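Local structure of arginine kinase (Anthopleura japonica, 4RF6) at residues A[266-269]-A[273-276]; A[134-139]-A[342-347]; A[74-77]-A[81-84]; A[88-93]-A[100-105]; A[139-144]-A[153-158]. The protein catalyses the reversible transfer of a phosphoryl group from ATP to L-arginine, giving N(omega)-phospho-L-arginine and ADP, as an arginine kinase with two tandem kinase domains. All blocks are in the same frame, centred on the assembly; numbering follows the deposited sequence.

Interaction 1: residues A[266-269]-A[273-276]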
# COMPACT_ATOMS: atom_id res chain seq x y z
N PHE A 266 1.74 -14.32 -30.21
CA PHE A 266 0.53 -13.53 -29.98
C PHE A 266 -0.17 -13.15 -31.28
O PHE A 266 0.49 -12.98 -32.30
CB PHE A 266 0.89 -12.23 -29.25
CG PHE A 266 1.35 -12.42 -27.84
CD1 PHE A 266 0.77 -13.37 -27.01
CD2 PHE A 266 2.37 -11.62 -27.33
CE1 PHE A 266 1.20 -13.53 -25.70
CE2 PHE A 266 2.81 -11.78 -26.02
CZ PHE A 266 2.22 -12.73 -25.21
N GLN A 267 -1.49 -12.99 -31.24
CA GLN A 267 -2.21 -12.44 -32.39
C GLN A 267 -1.88 -10.96 -32.52
O GLN A 267 -1.96 -10.21 -31.54
CB GLN A 267 -3.72 -12.65 -32.25
CG GLN A 267 -4.12 -14.11 -32.17
CD GLN A 267 -5.62 -14.31 -32.10
OE1 GLN A 267 -6.38 -13.64 -32.81
NE2 GLN A 267 -6.05 -15.22 -31.25
N HIS A 268 -1.52 -10.54 -33.73
CA HIS A 268 -0.84 -9.26 -33.94
C HIS A 268 -0.82 -8.92 -35.44
O HIS A 268 -0.49 -9.78 -36.26
CB HIS A 268 0.58 -9.38 -33.39
CG HIS A 268 1.38 -8.12 -33.42
ND1 HIS A 268 2.17 -7.76 -34.50
CD2 HIS A 268 1.55 -7.14 -32.50
CE1 HIS A 268 2.78 -6.61 -34.24
NE2 HIS A 268 2.41 -6.21 -33.04
N THR A 269 -1.19 -7.69 -35.80
CA THR A 269 -1.16 -7.23 -37.20
C THR A 269 -0.59 -5.81 -37.28
O THR A 269 -0.67 -5.06 -36.30
CB THR A 269 -2.57 -7.18 -37.83
OG1 THR A 269 -3.32 -6.11 -37.26
CG2 THR A 269 -3.32 -8.50 -37.63
N GLY A 273 -2.16 -3.73 -34.22
CA GLY A 273 -1.40 -4.04 -33.02
C GLY A 273 -1.85 -5.39 -32.51
O GLY A 273 -2.24 -6.26 -33.30
N TYR A 274 -1.83 -5.59 -31.20
CA TYR A 274 -2.34 -6.83 -30.64
C TYR A 274 -3.86 -6.92 -30.73
O TYR A 274 -4.58 -5.98 -30.39
CB TYR A 274 -1.84 -7.03 -29.21
CG TYR A 274 -0.34 -7.19 -29.18
CD1 TYR A 274 0.25 -8.39 -29.56
CD2 TYR A 274 0.49 -6.14 -28.82
CE1 TYR A 274 1.62 -8.55 -29.56
CE2 TYR A 274 1.86 -6.28 -28.81
CZ TYR A 274 2.42 -7.49 -29.20
OH TYR A 274 3.78 -7.64 -29.19
N LEU A 275 -4.34 -8.06 -31.22
CA LEU A 275 -5.77 -8.29 -31.39
C LEU A 275 -6.40 -8.66 -30.06
O LEU A 275 -5.85 -9.44 -29.29
CB LEU A 275 -6.01 -9.40 -32.40
CG LEU A 275 -5.36 -9.10 -33.75
CD1 LEU A 275 -5.55 -10.27 -34.68
CD2 LEU A 275 -5.94 -7.84 -34.36
N THR A 276 -7.57 -8.08 -29.81
CA THR A 276 -8.30 -8.30 -28.57
C THR A 276 -9.77 -8.46 -28.90
O THR A 276 -10.20 -8.10 -29.99
CB THR A 276 -8.12 -7.12 -27.61
OG1 THR A 276 -8.45 -5.90 -28.30
CG2 THR A 276 -6.68 -7.03 -27.12
O HOH W 1 -3.18 -10.25 -29.15

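Interaction 2: residues A[134-139]-A[342-347]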
# COMPACT_ATOMS: atom_id res chain seq x y z
N VAL A 134 -1.80 -5.33 -19.73
CA VAL A 134 -1.91 -5.55 -21.17
C VAL A 134 -2.80 -6.76 -21.44
O VAL A 134 -2.82 -7.72 -20.68
CB VAL A 134 -0.55 -5.74 -21.87
CG1 VAL A 134 0.23 -4.43 -21.91
CG2 VAL A 134 0.26 -6.83 -21.18
N ALA A 135 -3.55 -6.68 -22.54
CA ALA A 135 -4.36 -7.80 -23.00
C ALA A 135 -3.64 -8.45 -24.18
O ALA A 135 -3.08 -7.75 -25.03
CB ALA A 135 -5.72 -7.31 -23.44
N ARG A 136 -3.63 -9.78 -24.22
CA ARG A 136 -2.99 -10.51 -25.31
C ARG A 136 -3.81 -11.74 -25.66
O ARG A 136 -4.55 -12.26 -24.82
CB ARG A 136 -1.56 -10.93 -24.92
CG ARG A 136 -0.56 -9.79 -24.69
CD ARG A 136 -0.18 -9.11 -26.00
NE ARG A 136 0.88 -8.12 -25.82
CZ ARG A 136 0.66 -6.83 -25.58
NH1 ARG A 136 -0.59 -6.37 -25.48
NH2 ARG A 136 1.68 -5.99 -25.44
N SER A 137 -3.70 -12.20 -26.90
CA SER A 137 -4.33 -13.45 -27.31
C SER A 137 -3.28 -14.30 -28.01
O SER A 137 -2.41 -13.77 -28.72
CB SER A 137 -5.53 -13.19 -28.22
OG SER A 137 -6.51 -12.40 -27.57
N LEU A 138 -3.34 -15.62 -27.82
CA LEU A 138 -2.35 -16.53 -28.40
C LEU A 138 -2.59 -16.79 -29.89
O LEU A 138 -3.74 -16.94 -30.32
CB LEU A 138 -2.33 -17.87 -27.66
CG LEU A 138 -1.95 -17.90 -26.18
CD1 LEU A 138 -1.84 -19.34 -25.71
CD2 LEU A 138 -0.66 -17.15 -25.93
N LYS A 139 -1.51 -16.84 -30.66
CA LYS A 139 -1.56 -17.24 -32.07
C LYS A 139 -2.25 -18.59 -32.23
O LYS A 139 -2.07 -19.48 -31.40
CB LYS A 139 -0.15 -17.35 -32.65
CG LYS A 139 0.49 -16.02 -32.96
CD LYS A 139 1.98 -16.18 -33.31
CE LYS A 139 2.58 -14.84 -33.75
NZ LYS A 139 4.03 -14.73 -33.43
N LEU A 342 0.87 4.40 -30.80
CA LEU A 342 2.04 4.58 -29.94
C LEU A 342 2.42 3.23 -29.36
O LEU A 342 1.57 2.37 -29.16
CB LEU A 342 1.77 5.60 -28.83
CG LEU A 342 1.05 5.15 -27.56
CD1 LEU A 342 1.07 6.26 -26.52
CD2 LEU A 342 -0.39 4.74 -27.85
N SER A 343 3.71 3.03 -29.12
CA SER A 343 4.17 1.74 -28.62
C SER A 343 3.92 1.63 -27.12
O SER A 343 3.59 2.62 -26.46
CB SER A 343 5.66 1.56 -28.91
OG SER A 343 6.44 2.48 -28.15
N GLU A 344 4.06 0.42 -26.59
CA GLU A 344 3.96 0.20 -25.15
C GLU A 344 5.02 1.04 -24.44
O GLU A 344 4.76 1.65 -23.40
CB GLU A 344 4.14 -1.28 -24.81
CG GLU A 344 3.01 -2.18 -25.29
CD GLU A 344 3.15 -2.57 -26.74
OE1 GLU A 344 4.05 -2.03 -27.43
OE2 GLU A 344 2.35 -3.42 -27.20
N VAL A 345 6.22 1.06 -25.01
CA VAL A 345 7.32 1.87 -24.49
C VAL A 345 6.94 3.35 -24.45
O VAL A 345 7.18 4.04 -23.46
CB VAL A 345 8.60 1.68 -25.33
CG1 VAL A 345 9.55 2.87 -25.16
CG2 VAL A 345 9.29 0.39 -24.94
N GLN A 346 6.34 3.83 -25.54
CA GLN A 346 5.94 5.23 -25.64
C GLN A 346 4.84 5.59 -24.64
O GLN A 346 4.84 6.67 -24.05
CB GLN A 346 5.49 5.57 -27.06
CG GLN A 346 6.64 5.76 -28.04
CD GLN A 346 6.17 6.02 -29.46
OE1 GLN A 346 5.19 5.43 -29.93
NE2 GLN A 346 6.86 6.91 -30.16
N CYS A 347 3.89 4.67 -24.46
CA CYS A 347 2.83 4.86 -23.48
C CYS A 347 3.41 5.04 -22.08
O CYS A 347 3.04 5.98 -21.36
CB CYS A 347 1.86 3.68 -23.51
SG CYS A 347 0.48 3.83 -22.35

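Interaction 3: residues A[74-77]-A[81-84]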
# COMPACT_ATOMS: atom_id res chain seq x y z
N VAL A 74 -19.58 -3.87 -29.84
CA VAL A 74 -19.20 -5.02 -30.66
C VAL A 74 -17.99 -5.75 -30.07
O VAL A 74 -17.15 -5.14 -29.39
CB VAL A 74 -18.88 -4.63 -32.12
CG1 VAL A 74 -20.02 -3.85 -32.75
CG2 VAL A 74 -17.59 -3.82 -32.20
N TYR A 75 -17.93 -7.06 -30.31
CA TYR A 75 -16.75 -7.85 -29.98
C TYR A 75 -16.39 -8.67 -31.21
O TYR A 75 -17.26 -9.07 -31.98
CB TYR A 75 -17.04 -8.78 -28.80
CG TYR A 75 -17.28 -8.07 -27.47
CD1 TYR A 75 -18.53 -7.56 -27.16
CD2 TYR A 75 -16.26 -7.94 -26.54
CE1 TYR A 75 -18.76 -6.92 -25.96
CE2 TYR A 75 -16.48 -7.30 -25.33
CZ TYR A 75 -17.73 -6.79 -25.04
OH TYR A 75 -17.96 -6.16 -23.84
N ALA A 76 -15.09 -8.92 -31.40
CA ALA A 76 -14.64 -9.75 -32.52
C ALA A 76 -14.45 -11.19 -32.07
O ALA A 76 -13.75 -11.46 -31.10
CB ALA A 76 -13.34 -9.21 -33.08
N GLY A 77 -15.08 -12.13 -32.78
CA GLY A 77 -15.00 -13.52 -32.40
C GLY A 77 -13.66 -14.11 -32.79
O GLY A 77 -13.22 -15.12 -32.23
N SER A 81 -12.74 -11.64 -38.22
CA SER A 81 -13.87 -10.74 -38.00
C SER A 81 -13.51 -9.28 -38.26
O SER A 81 -14.31 -8.51 -38.80
CB SER A 81 -14.42 -10.90 -36.58
OG SER A 81 -15.04 -12.15 -36.41
N TYR A 82 -12.29 -8.89 -37.87
CA TYR A 82 -11.87 -7.50 -38.04
C TYR A 82 -11.77 -7.09 -39.51
O TYR A 82 -11.88 -5.91 -39.84
CB TYR A 82 -10.54 -7.26 -37.34
CG TYR A 82 -10.68 -6.98 -35.86
CD1 TYR A 82 -11.23 -5.78 -35.42
CD2 TYR A 82 -10.26 -7.90 -34.92
CE1 TYR A 82 -11.36 -5.52 -34.07
CE2 TYR A 82 -10.37 -7.64 -33.57
CZ TYR A 82 -10.93 -6.45 -33.15
OH TYR A 82 -11.05 -6.20 -31.81
N THR A 83 -11.57 -8.08 -40.38
CA THR A 83 -11.47 -7.81 -41.81
C THR A 83 -12.78 -8.10 -42.53
O THR A 83 -13.25 -7.29 -43.32
CB THR A 83 -10.35 -8.63 -42.45
OG1 THR A 83 -9.09 -8.18 -41.93
CG2 THR A 83 -10.35 -8.48 -43.97
N LEU A 84 -13.35 -9.27 -42.26
CA LEU A 84 -14.57 -9.68 -42.96
C LEU A 84 -15.70 -8.70 -42.64
O LEU A 84 -16.52 -8.39 -43.50
CB LEU A 84 -14.97 -11.11 -42.60
CG LEU A 84 -16.02 -11.77 -43.49
CD1 LEU A 84 -15.49 -12.02 -44.90
CD2 LEU A 84 -16.53 -13.08 -42.89

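Interaction 4: residues A[88-93]-A[100-105]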
# COMPACT_ATOMS: atom_id res chain seq x y z
N LEU A 88 -17.70 -2.29 -40.60
CA LEU A 88 -18.20 -1.97 -39.27
C LEU A 88 -17.04 -1.64 -38.32
O LEU A 88 -16.96 -0.54 -37.79
CB LEU A 88 -19.03 -3.12 -38.70
CG LEU A 88 -19.57 -2.90 -37.28
CD1 LEU A 88 -20.46 -1.68 -37.23
CD2 LEU A 88 -20.34 -4.11 -36.80
N PHE A 89 -16.14 -2.61 -38.13
CA PHE A 89 -15.02 -2.46 -37.19
C PHE A 89 -14.09 -1.27 -37.50
O PHE A 89 -13.66 -0.57 -36.58
CB PHE A 89 -14.20 -3.76 -37.10
CG PHE A 89 -14.86 -4.84 -36.27
CD1 PHE A 89 -14.74 -4.84 -34.89
CD2 PHE A 89 -15.57 -5.86 -36.88
CE1 PHE A 89 -15.34 -5.83 -34.12
CE2 PHE A 89 -16.18 -6.86 -36.12
CZ PHE A 89 -16.07 -6.84 -34.74
N ASP A 90 -13.79 -1.04 -38.78
CA ASP A 90 -12.88 0.05 -39.15
C ASP A 90 -13.39 1.41 -38.66
O ASP A 90 -12.64 2.20 -38.08
CB ASP A 90 -12.68 0.12 -40.67
CG ASP A 90 -11.88 -1.06 -41.20
OD1 ASP A 90 -11.31 -1.80 -40.37
OD2 ASP A 90 -11.83 -1.22 -42.43
N ALA A 91 -14.67 1.66 -38.91
CA ALA A 91 -15.29 2.91 -38.48
C ALA A 91 -15.27 3.02 -36.96
O ALA A 91 -14.93 4.06 -36.40
CB ALA A 91 -16.71 2.98 -39.00
N ILE A 92 -15.65 1.93 -36.29
CA ILE A 92 -15.66 1.89 -34.84
C ILE A 92 -14.26 2.16 -34.26
O ILE A 92 -14.10 2.97 -33.35
CB ILE A 92 -16.18 0.54 -34.32
CG1 ILE A 92 -17.67 0.39 -34.63
CG2 ILE A 92 -15.92 0.39 -32.82
CD1 ILE A 92 -18.30 -0.89 -34.10
N ILE A 93 -13.26 1.49 -34.82
CA ILE A 93 -11.88 1.65 -34.36
C ILE A 93 -11.41 3.10 -34.51
O ILE A 93 -10.94 3.71 -33.55
CB ILE A 93 -10.92 0.71 -35.12
CG1 ILE A 93 -11.06 -0.73 -34.63
CG2 ILE A 93 -9.47 1.18 -34.96
CD1 ILE A 93 -10.69 -1.79 -35.67
N TYR A 100 -6.17 8.07 -34.43
CA TYR A 100 -5.49 6.98 -35.14
C TYR A 100 -6.17 6.61 -36.45
O TYR A 100 -7.40 6.52 -36.53
CB TYR A 100 -5.34 5.72 -34.26
CG TYR A 100 -4.67 4.57 -34.99
CD1 TYR A 100 -3.28 4.55 -35.16
CD2 TYR A 100 -5.41 3.51 -35.51
CE1 TYR A 100 -2.66 3.50 -35.83
CE2 TYR A 100 -4.79 2.47 -36.18
CZ TYR A 100 -3.42 2.47 -36.33
OH TYR A 100 -2.82 1.42 -37.00
N LYS A 101 -5.36 6.41 -37.49
CA LYS A 101 -5.85 5.92 -38.78
C LYS A 101 -5.22 4.57 -39.08
O LYS A 101 -4.00 4.43 -39.03
CB LYS A 101 -5.51 6.91 -39.90
CG LYS A 101 -6.25 8.23 -39.81
CD LYS A 101 -7.74 7.99 -39.70
CE LYS A 101 -8.46 9.23 -39.23
NZ LYS A 101 -8.06 10.44 -40.00
N LEU A 102 -6.06 3.59 -39.41
CA LEU A 102 -5.60 2.23 -39.71
C LEU A 102 -4.52 2.23 -40.81
O LEU A 102 -3.59 1.43 -40.78
CB LEU A 102 -6.78 1.35 -40.11
CG LEU A 102 -7.78 1.10 -38.98
CD1 LEU A 102 -9.21 1.09 -39.49
CD2 LEU A 102 -7.47 -0.19 -38.25
N ALA A 103 -4.66 3.15 -41.76
CA ALA A 103 -3.69 3.29 -42.85
C ALA A 103 -2.28 3.64 -42.34
O ALA A 103 -1.28 3.24 -42.95
CB ALA A 103 -4.17 4.34 -43.84
N THR A 104 -2.21 4.38 -41.24
CA THR A 104 -0.95 4.81 -40.66
C THR A 104 -0.12 3.62 -40.17
O THR A 104 1.10 3.58 -40.34
CB THR A 104 -1.17 5.78 -39.48
OG1 THR A 104 -1.97 6.89 -39.92
CG2 THR A 104 0.15 6.30 -38.93
N GLY A 105 -0.79 2.65 -39.55
CA GLY A 105 -0.11 1.48 -39.04
C GLY A 105 0.28 1.67 -37.58
O GLY A 105 0.28 2.79 -37.07

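Interaction 5: residues A[139-144]-A[153-158]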
# COMPACT_ATOMS: atom_id res chain seq x y z
N LYS A 139 -1.51 -16.84 -30.66
CA LYS A 139 -1.56 -17.24 -32.07
C LYS A 139 -2.25 -18.59 -32.23
O LYS A 139 -2.07 -19.48 -31.40
CB LYS A 139 -0.15 -17.35 -32.65
CG LYS A 139 0.49 -16.02 -32.96
CD LYS A 139 1.98 -16.18 -33.31
CE LYS A 139 2.58 -14.84 -33.75
NZ LYS A 139 4.03 -14.73 -33.43
N GLY A 140 -3.03 -18.73 -33.30
CA GLY A 140 -3.59 -20.02 -33.66
C GLY A 140 -4.99 -20.33 -33.17
O GLY A 140 -5.49 -21.45 -33.36
N TYR A 141 -5.65 -19.36 -32.54
CA TYR A 141 -6.99 -19.58 -32.01
C TYR A 141 -7.93 -18.41 -32.32
O TYR A 141 -7.49 -17.34 -32.73
CB TYR A 141 -6.93 -19.80 -30.49
CG TYR A 141 -5.92 -20.83 -30.05
CD1 TYR A 141 -6.20 -22.19 -30.17
CD2 TYR A 141 -4.69 -20.45 -29.51
CE1 TYR A 141 -5.28 -23.14 -29.78
CE2 TYR A 141 -3.77 -21.40 -29.11
CZ TYR A 141 -4.08 -22.74 -29.24
OH TYR A 141 -3.18 -23.70 -28.85
N GLY A 142 -9.23 -18.63 -32.14
CA GLY A 142 -10.17 -17.53 -32.18
C GLY A 142 -9.99 -16.70 -30.93
O GLY A 142 -9.33 -17.12 -29.98
N LEU A 143 -10.58 -15.51 -30.91
CA LEU A 143 -10.54 -14.70 -29.71
C LEU A 143 -11.56 -15.26 -28.72
O LEU A 143 -12.27 -16.22 -29.03
CB LEU A 143 -10.80 -13.23 -30.06
CG LEU A 143 -9.76 -12.73 -31.07
CD1 LEU A 143 -10.18 -11.45 -31.78
CD2 LEU A 143 -8.41 -12.54 -30.37
N ALA A 144 -11.63 -14.68 -27.53
CA ALA A 144 -12.52 -15.19 -26.48
C ALA A 144 -14.01 -15.39 -26.87
O ALA A 144 -14.64 -16.34 -26.40
CB ALA A 144 -12.41 -14.34 -25.23
N LEU A 153 -9.06 -24.85 -23.51
CA LEU A 153 -8.34 -25.75 -22.62
C LEU A 153 -6.87 -25.87 -23.02
O LEU A 153 -5.98 -25.92 -22.17
CB LEU A 153 -9.01 -27.12 -22.62
CG LEU A 153 -10.38 -27.11 -21.94
CD1 LEU A 153 -11.16 -28.37 -22.24
CD2 LEU A 153 -10.18 -26.95 -20.44
N GLU A 154 -6.62 -25.90 -24.33
CA GLU A 154 -5.26 -25.97 -24.86
C GLU A 154 -4.50 -24.68 -24.53
O GLU A 154 -3.31 -24.71 -24.25
CB GLU A 154 -5.30 -26.21 -26.36
CG GLU A 154 -3.94 -26.40 -27.01
CD GLU A 154 -4.06 -26.91 -28.43
OE1 GLU A 154 -4.61 -28.01 -28.62
OE2 GLU A 154 -3.60 -26.20 -29.35
N ILE A 155 -5.22 -23.56 -24.58
CA ILE A 155 -4.64 -22.26 -24.24
C ILE A 155 -4.24 -22.22 -22.76
O ILE A 155 -3.12 -21.84 -22.44
CB ILE A 155 -5.61 -21.11 -24.54
CG1 ILE A 155 -5.70 -20.86 -26.05
CG2 ILE A 155 -5.18 -19.83 -23.84
CD1 ILE A 155 -6.93 -20.04 -26.46
N GLU A 156 -5.16 -22.60 -21.88
CA GLU A 156 -4.88 -22.64 -20.45
C GLU A 156 -3.63 -23.48 -20.19
O GLU A 156 -2.73 -23.06 -19.46
CB GLU A 156 -6.06 -23.23 -19.67
CG GLU A 156 -5.76 -23.43 -18.17
CD GLU A 156 -6.82 -24.25 -17.44
OE1 GLU A 156 -6.95 -24.08 -16.21
OE2 GLU A 156 -7.51 -25.06 -18.10
N LYS A 157 -3.59 -24.65 -20.82
CA LYS A 157 -2.50 -25.59 -20.62
C LYS A 157 -1.15 -25.03 -21.09
O LYS A 157 -0.14 -25.17 -20.39
CB LYS A 157 -2.80 -26.90 -21.35
CG LYS A 157 -1.55 -27.69 -21.73
CD LYS A 157 -1.89 -29.11 -22.13
CE LYS A 157 -0.64 -29.90 -22.51
NZ LYS A 157 -0.92 -31.36 -22.60
N LYS A 158 -1.14 -24.41 -22.26
CA LYS A 158 0.08 -23.83 -22.80
C LYS A 158 0.56 -22.67 -21.94
O LYS A 158 1.75 -22.56 -21.65
CB LYS A 158 -0.13 -23.35 -24.24
CG LYS A 158 0.09 -24.45 -25.27
CD LYS A 158 -0.87 -24.32 -26.44
CE LYS A 158 -0.27 -23.54 -27.60
NZ LYS A 158 -0.70 -24.15 -28.91
O HOH W 2 -1.38 -22.50 -31.54

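Interaction 1: residues A[266-269]-A[273-276]
A short beta hairpin, strands 268-269 and 273-274, leads into the loop that carries C278, a substrate-binding residue by similarity; H268 lies against Y274 across it as a non-hydrogen-bonded antiparallel pair. Beside them T269 and G273 form the hydrogen-bonded pair: T269 N donates to G273 O (3.1 Å), and G273 N returns a more bent bond to T269 O (2.9 Å, N-H...O 139°). G273, with its positive phi, takes up a backbone shape that glycine adopts readily. One residue beyond the strands, L275 N donates to Q267 O (3.2 Å). Q267 O also accepts from a water at 2.7 Å, which donates its other hydrogen to L275 O at 2.8 Å, so the water bridges the two carbonyls just past the paired residues.

The rings of F266, H268 and Y274 form an aromatic cluster. H268 places CG anti to its backbone N (chi1 -175°), which brings the ring edge to the Y274 face: CD2 lies 3.3 Å from Y274 CE1, with the ring planes at 60°. F266 comes from another direction, its CB 3.8 Å from Y274 CE1, and also packs on helix 246-264. L275 CD1 lies against Q267 CB, while the amide NE2 of Q267 is bound to L138 O and H268 NE2 to S108 OG.

Three backbone bonds and the water thus join the strands, while Q267 and Y274 turn other backbone groups to S137 and G283; tyrosine suits its place by offering both a broad face to H268 and a pi surface to the R136 guanidinium.

Interaction 2: residues A[134-139]-A[342-347]
The buried salt bridge between R136 and E344 joins the large antiparallel sheet of the catalytic domain to the first turn of helix 344-370, close to residues predicted to bind ATP: the E344 side chain is about 7 Å from that of I132. R136 NH2 lies 3.2 Å from E344 OE2. The two side chains arrive from opposite directions, and the guanidinium and carboxylate planes are turned 67° apart, so the ion pair rests on one nitrogen and one oxygen instead of a flat two-point match. The arginine bends at chi2 (-71°), which folds it back along its own strand until NH1 can donate to A135 O at 2.9 Å, nearly in the guanidinium plane. NH1 also serves T284 O. E344 bends too, and its other oxygen, OE1, accepts from D109 N.

Behind the glutamate, a capping box closes the start of the helix. S343 OG, at the N-cap, accepts from Q346 N (2.9 Å), and Q346 OE1 accepts from S343 N (2.9 Å) in the plane of its amide carbonyl. Serine is short enough to turn its hydroxyl back onto the helix end.

A carboxylate in the first turn would be favoured by the helix dipole; the arginine probably stabilises the carboxylate's charge, and pairing would lower the cost of burying both.

Interaction 3: residues A[74-77]-A[81-84]
The hydroxyl of Y82 donates to the carbonyl oxygen of T276, anchoring the far end of a ring whose face carries A76. The methyl of A76 stands over that face as a CH-pi contact, its CB 3.8 Å from the ring centroid and 29° off the normal. It is displaced toward the CE2 side of the ring, and CE2 is its nearest ring atom, 3.4 Å from A76 CB. With CG anti to its carbonyl carbon (chi1 -83°), Y82 swings its ring back beside the chain that precedes the helix, although its CB does not itself aim there. F89 and H272 also meet the tyrosine ring, which therefore sits among neighbours as well as being tethered at its tip.

A second point of touch is made by S81, one residue earlier in helix 79-84. Its CB lies 4.0 Å from A76 CB, and its OG comes 3.6 Å from G77 N. That hydroxyl is hydrogen-bonded to D78 OD1, in the short connection between the two segments. Alanine suits its place because it presents just a methyl, which fits over the ring.

The loop 74-77 holds V74 and Y75, which bind substrate by similarity, and A76 is in turn backbone-bonded to S277, next to C278. The ring gives the loop an apolar surface to rest on, while its hydroxyl bond ties it to T276, consistent with a link between the substrate loop of the small domain and the segment leading to C278.

Interaction 4: residues A[88-93]-A[100-105]
L102 meets helix 86-96 with both of its methyl groups, splitting them between D90 and I93. CD1 lies 3.7 Å from D90 OD1 and 3.8 Å from D90 CB, touching the side of the aspartate where its aliphatic carbon gives way to the carboxylate. CD2 faces I93 CG2 at 4.1 Å, an ordinary apolar contact. In both cases the side chains cross at about a right angle. D90 and I93 are three positions apart, so they present neighbouring surfaces on one side of the helix, and the branched end of leucine is wide enough to span them.

The next shell holds L102 in place. Its backbone N is bonded to the E94 carboxylate of the same helix, and a turn begins here in which T104 N donates to K101 O (2.8 Å). On the helix, I93 N is fixed by F89 O at 2.7 Å. Further out, Y100 OH reaches K271 O, in the hairpin turn of the catalytic domain. The arrangement is a chain reversal, in which the linker leaving the small helical domain of a phosphagen kinase folds back onto its last helix before running to strand 127-136.

Interaction 5: residues A[139-144]-A[153-158]
Y141 points its CB toward helix 149-163, and that atom already lies 4.0 Å from I155 CD1. The ring follows with I155 beneath it: CG and CD2 meet the isoleucine CD1, and CD2 comes 3.6 Å from I155 CG1. This is a CH-pi contact over one face, with CG1 19° off the ring normal. Isoleucine suits the spot because its longer branch lies flat along the aromatic surface, while L138 packs on the same residue. H151, near the start of the helix, meets the tyrosine ring edge-to-face.

The contact belongs to the connection between strand 127-136 and helix 149-163, in which the loop doubles back and is laid against the helix that follows. Farther along the ring, CE1 and CZ each lie 3.5 Å from E154 OE2, which sits near the ring plane.

At the tip, OH donates to E154 OE2 (2.6 Å), reaching the anti side of a carboxylate whose plane is turned 74° from the ring. K158, one helical turn after E154, brings NZ to OH at 2.5 Å; so short a distance, with an irregularly bent lysine chain, leaves the exact position of NZ doubtful. A water donates to K139 O and, if K158 NZ is placed correctly, accepts from it.

In the fold
All five contacts lie in the first of the two tandem repeats. Interactions 1 and 2 are buried in the catalytic domain and meet directly, R136 packing on Y274 and S137 O probably bonded to Q267 N; interaction 1 relies on backbone pairing and aromatic rings, interaction 2 on a buried ion pair. Interactions 3 and 4 belong to the small helical domain, where a loop and a linker lie against helices by mainly apolar touches, and F89 joins the two contacts. Interaction 5 is only partly buried, and there charged groups gather round a tyrosine hydroxyl; it continues the chain of interaction 2 through shared K139. Residues of interactions 3 and 5 also meet across the domain border, where G77 O and L143 N are probably hydrogen-bonded.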